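Local coordinates for protein multicopper oxidase (Arthrobacter sp. FB24, PDB 3GDC) that probably oxidises phenolic or similar substrates at a type 1 copper and passes the electrons to a trinuclear copper cluster that reduces dioxygen to water, at residues His91-His96 / Thr128-Cys133. Numbering follows the deposited sequence.
With CU (copper (II) ion), chain E; CU (copper (II) ion), chain D.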
ATOM      1  N   HIS A  91      16.271  -0.510 -18.452  1.00 16.04           N
ATOM      2  CA  HIS A  91      15.565  -1.675 -17.990  1.00 16.53           C
ATOM      3  C   HIS A  91      14.062  -1.466 -18.172  1.00 16.52           C
ATOM      4  O   HIS A  91      13.474  -0.531 -17.606  1.00 15.49           O
ATOM      5  CB  HIS A  91      15.886  -1.942 -16.519  1.00 16.32           C
ATOM      6  CG  HIS A  91      15.009  -2.980 -15.917  1.00 17.21           C
ATOM      7  ND1 HIS A  91      15.041  -4.298 -16.318  1.00 16.33           N
ATOM      8  CD2 HIS A  91      14.035  -2.890 -14.984  1.00 17.91           C
ATOM      9  CE1 HIS A  91      14.143  -4.984 -15.636  1.00 19.09           C
ATOM     10  NE2 HIS A  91      13.514  -4.152 -14.825  1.00 19.80           N
ATOM     11  N   PHE A  92      13.434  -2.327 -18.960  1.00 16.64           N
ATOM     12  CA  PHE A  92      12.001  -2.227 -19.196  1.00 17.59           C
ATOM     13  C   PHE A  92      11.206  -3.105 -18.235  1.00 18.39           C
ATOM     14  O   PHE A  92      11.637  -4.206 -17.884  1.00 18.27           O
ATOM     15  CB  PHE A  92      11.663  -2.635 -20.638  1.00 18.05           C
ATOM     16  CG  PHE A  92      11.904  -1.556 -21.638  1.00 18.58           C
ATOM     17  CD1 PHE A  92      10.855  -0.734 -22.059  1.00 20.72           C
ATOM     18  CD2 PHE A  92      13.176  -1.350 -22.163  1.00 19.34           C
ATOM     19  CE1 PHE A  92      11.072   0.276 -22.993  1.00 19.38           C
ATOM     20  CE2 PHE A  92      13.400  -0.329 -23.099  1.00 21.16           C
ATOM     21  CZ  PHE A  92      12.347   0.479 -23.504  1.00 20.31           C
ATOM     22  N   HIS A  93      10.041  -2.615 -17.820  1.00 18.64           N
ATOM     23  CA  HIS A  93       9.049  -3.449 -17.160  1.00 19.62           C
ATOM     24  C   HIS A  93       8.205  -4.035 -18.277  1.00 20.64           C
ATOM     25  O   HIS A  93       7.502  -3.319 -18.982  1.00 22.84           O
ATOM     26  CB  HIS A  93       8.192  -2.632 -16.185  1.00 19.60           C
ATOM     27  CG  HIS A  93       8.867  -2.339 -14.882  1.00 19.14           C
ATOM     28  ND1 HIS A  93       8.317  -2.697 -13.670  1.00 19.71           N
ATOM     29  CD2 HIS A  93      10.047  -1.737 -14.598  1.00 19.26           C
ATOM     30  CE1 HIS A  93       9.117  -2.310 -12.694  1.00 20.29           C
ATOM     31  NE2 HIS A  93      10.180  -1.731 -13.230  1.00 19.51           N
ATOM     32  N   GLY A  94       8.328  -5.337 -18.481  1.00 20.66           N
ATOM     33  CA  GLY A  94       7.655  -6.006 -19.586  1.00 20.12           C
ATOM     34  C   GLY A  94       8.346  -7.343 -19.761  1.00 19.93           C
ATOM     35  O   GLY A  94       9.354  -7.596 -19.111  1.00 20.43           O
ATOM     36  N   VAL A  95       7.795  -8.196 -20.617  1.00 19.82           N
ATOM     37  CA  VAL A  95       8.371  -9.526 -20.841  1.00 19.67           C
ATOM     38  C   VAL A  95       9.427  -9.447 -21.942  1.00 19.82           C
ATOM     39  O   VAL A  95       9.171  -8.907 -23.024  1.00 19.48           O
ATOM     40  CB  VAL A  95       7.276 -10.602 -21.116  1.00 19.88           C
ATOM     41  CG1 VAL A  95       7.904 -11.933 -21.539  1.00 20.54           C
ATOM     42  CG2 VAL A  95       6.415 -10.806 -19.882  1.00 19.95           C
ATOM     43  N   HIS A  96      10.625  -9.937 -21.629  1.00 19.39           N
ATOM     44  CA  HIS A  96      11.776  -9.880 -22.537  1.00 20.09           C
ATOM     45  C   HIS A  96      12.805 -10.925 -22.118  1.00 20.10           C
ATOM     46  O   HIS A  96      12.738 -11.476 -21.014  1.00 19.81           O
ATOM     47  CB  HIS A  96      12.424  -8.477 -22.562  1.00 20.07           C
ATOM     48  CG  HIS A  96      12.736  -7.930 -21.202  1.00 19.94           C
ATOM     49  ND1 HIS A  96      12.054  -6.864 -20.653  1.00 20.40           N
ATOM     50  CD2 HIS A  96      13.656  -8.303 -20.279  1.00 20.50           C
ATOM     51  CE1 HIS A  96      12.530  -6.612 -19.448  1.00 20.75           C
ATOM     52  NE2 HIS A  96      13.500  -7.473 -19.193  1.00 21.55           N
ATOM     53  N   THR A 128      -0.024  -1.026 -18.648  1.00 16.44           N
ATOM     54  CA  THR A 128       0.672   0.234 -18.437  1.00 15.87           C
ATOM     55  C   THR A 128       1.958  -0.094 -17.712  1.00 15.14           C
ATOM     56  O   THR A 128       1.933  -0.626 -16.592  1.00 14.42           O
ATOM     57  CB  THR A 128      -0.222   1.181 -17.619  1.00 16.35           C
ATOM     58  OG1 THR A 128      -1.399   1.469 -18.383  1.00 18.09           O
ATOM     59  CG2 THR A 128       0.495   2.465 -17.250  1.00 15.92           C
ATOM     60  N   HIS A 129       3.083   0.193 -18.369  1.00 13.89           N
ATOM     61  CA  HIS A 129       4.388  -0.191 -17.862  1.00 14.07           C
ATOM     62  C   HIS A 129       5.315   1.028 -17.817  1.00 13.81           C
ATOM     63  O   HIS A 129       4.861   2.175 -17.937  1.00 13.85           O
ATOM     64  CB  HIS A 129       4.983  -1.331 -18.715  1.00 14.74           C
ATOM     65  CG  HIS A 129       4.027  -2.456 -18.978  1.00 15.64           C
ATOM     66  ND1 HIS A 129       3.500  -3.242 -17.971  1.00 14.87           N
ATOM     67  CD2 HIS A 129       3.512  -2.937 -20.140  1.00 16.40           C
ATOM     68  CE1 HIS A 129       2.695  -4.148 -18.500  1.00 16.53           C
ATOM     69  NE2 HIS A 129       2.685  -3.984 -19.814  1.00 16.13           N
ATOM     70  N   LEU A 130       6.604   0.771 -17.630  1.00 13.59           N
ATOM     71  CA  LEU A 130       7.602   1.817 -17.476  1.00 13.75           C
ATOM     72  C   LEU A 130       8.971   1.250 -17.804  1.00 13.61           C
ATOM     73  O   LEU A 130       9.131   0.031 -17.976  1.00 14.19           O
ATOM     74  CB  LEU A 130       7.578   2.399 -16.045  1.00 13.71           C
ATOM     75  CG  LEU A 130       7.989   1.514 -14.852  1.00 13.90           C
ATOM     76  CD1 LEU A 130       8.594   2.388 -13.709  1.00 15.70           C
ATOM     77  CD2 LEU A 130       6.856   0.679 -14.325  1.00 16.79           C
ATOM     78  N   TYR A 131       9.947   2.141 -17.916  1.00 12.99           N
ATOM     79  CA  TYR A 131      11.338   1.764 -18.100  1.00 13.11           C
ATOM     80  C   TYR A 131      12.190   2.726 -17.277  1.00 13.51           C
ATOM     81  O   TYR A 131      11.761   3.861 -16.971  1.00 13.38           O
ATOM     82  CB  TYR A 131      11.729   1.784 -19.595  1.00 13.41           C
ATOM     83  CG  TYR A 131      11.643   3.150 -20.246  1.00 13.20           C
ATOM     84  CD1 TYR A 131      12.742   4.019 -20.234  1.00 14.78           C
ATOM     85  CD2 TYR A 131      10.457   3.585 -20.845  1.00 12.79           C
ATOM     86  CE1 TYR A 131      12.669   5.291 -20.823  1.00 13.92           C
ATOM     87  CE2 TYR A 131      10.362   4.868 -21.429  1.00 11.36           C
ATOM     88  CZ  TYR A 131      11.479   5.704 -21.412  1.00 14.66           C
ATOM     89  OH  TYR A 131      11.410   6.954 -21.967  1.00 13.47           O
ATOM     90  N   HIS A 132      13.375   2.279 -16.875  1.00 13.22           N
ATOM     91  CA  HIS A 132      14.305   3.144 -16.152  1.00 13.96           C
ATOM     92  C   HIS A 132      15.706   2.579 -16.190  1.00 14.24           C
ATOM     93  O   HIS A 132      15.905   1.419 -16.566  1.00 13.68           O
ATOM     94  CB  HIS A 132      13.841   3.368 -14.696  1.00 13.86           C
ATOM     95  CG  HIS A 132      13.683   2.109 -13.902  1.00 14.13           C
ATOM     96  ND1 HIS A 132      14.750   1.447 -13.333  1.00 13.81           N
ATOM     97  CD2 HIS A 132      12.580   1.396 -13.577  1.00 14.94           C
ATOM     98  CE1 HIS A 132      14.312   0.373 -12.701  1.00 15.53           C
ATOM     99  NE2 HIS A 132      12.997   0.322 -12.829  1.00 15.54           N
ATOM    100  N   CYS A 133      16.687   3.390 -15.821  1.00 15.00           N
ATOM    101  CA  CYS A 133      18.059   2.913 -15.809  1.00 15.95           C
ATOM    102  C   CYS A 133      18.264   1.901 -14.683  1.00 16.37           C
ATOM    103  O   CYS A 133      17.641   2.006 -13.617  1.00 17.03           O
ATOM    104  CB  CYS A 133      19.038   4.084 -15.667  1.00 15.48           C
ATOM    105  SG  CYS A 133      20.760   3.554 -15.620  1.00 16.90           S
TER
HETATM  106 CU    CU E 303      11.577  -0.940 -11.984  0.60 22.02          CU
HETATM  107 CU    CU D 301      22.081   5.264 -15.315  1.00 24.54          CU
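His93 sets its CG anti to the carbonyl carbon, beside the backbone N (chi1 -78°), and His132 holds its CG between backbone N and carbonyl carbon (chi1 58°). These torsions bring both rings to one copper, bound by His93 NE2 at 2.0 Å and His132 NE2 at 2.1 Å. The rings meet rim to rim. His271 of a second subunit also binds this ion. His132 ND1 donates to Cys133 O at 3.0 Å; the oxygen lies in the ring plane, but the donor stands above the carbonyl plane. With the copper on NE2, this holds the ring's rotation. Leu130 CD2 makes a CH-pi contact over one face of His93. His91 meets His132 offset edge-to-face, and its NE2 binds another copper. Antiparallel backbone bonds join His91 to His132 and His93 N to Leu130 O. On the other sheet face, Tyr131 CB makes a CH-pi contact with Phe92, 3.8 Å from the ring centroid. With an alanine at Phe92, Tyr131 CB would probably lose this ring face, and a gap would be likely beside Leu68. Cys133 SG binds a separate copper with His88 and His141. His-X-His is a cluster-binding motif of multicopper oxidases; His132-Cys133 bridges sites consistent with an intersubunit trinuclear cluster and a type 1 copper.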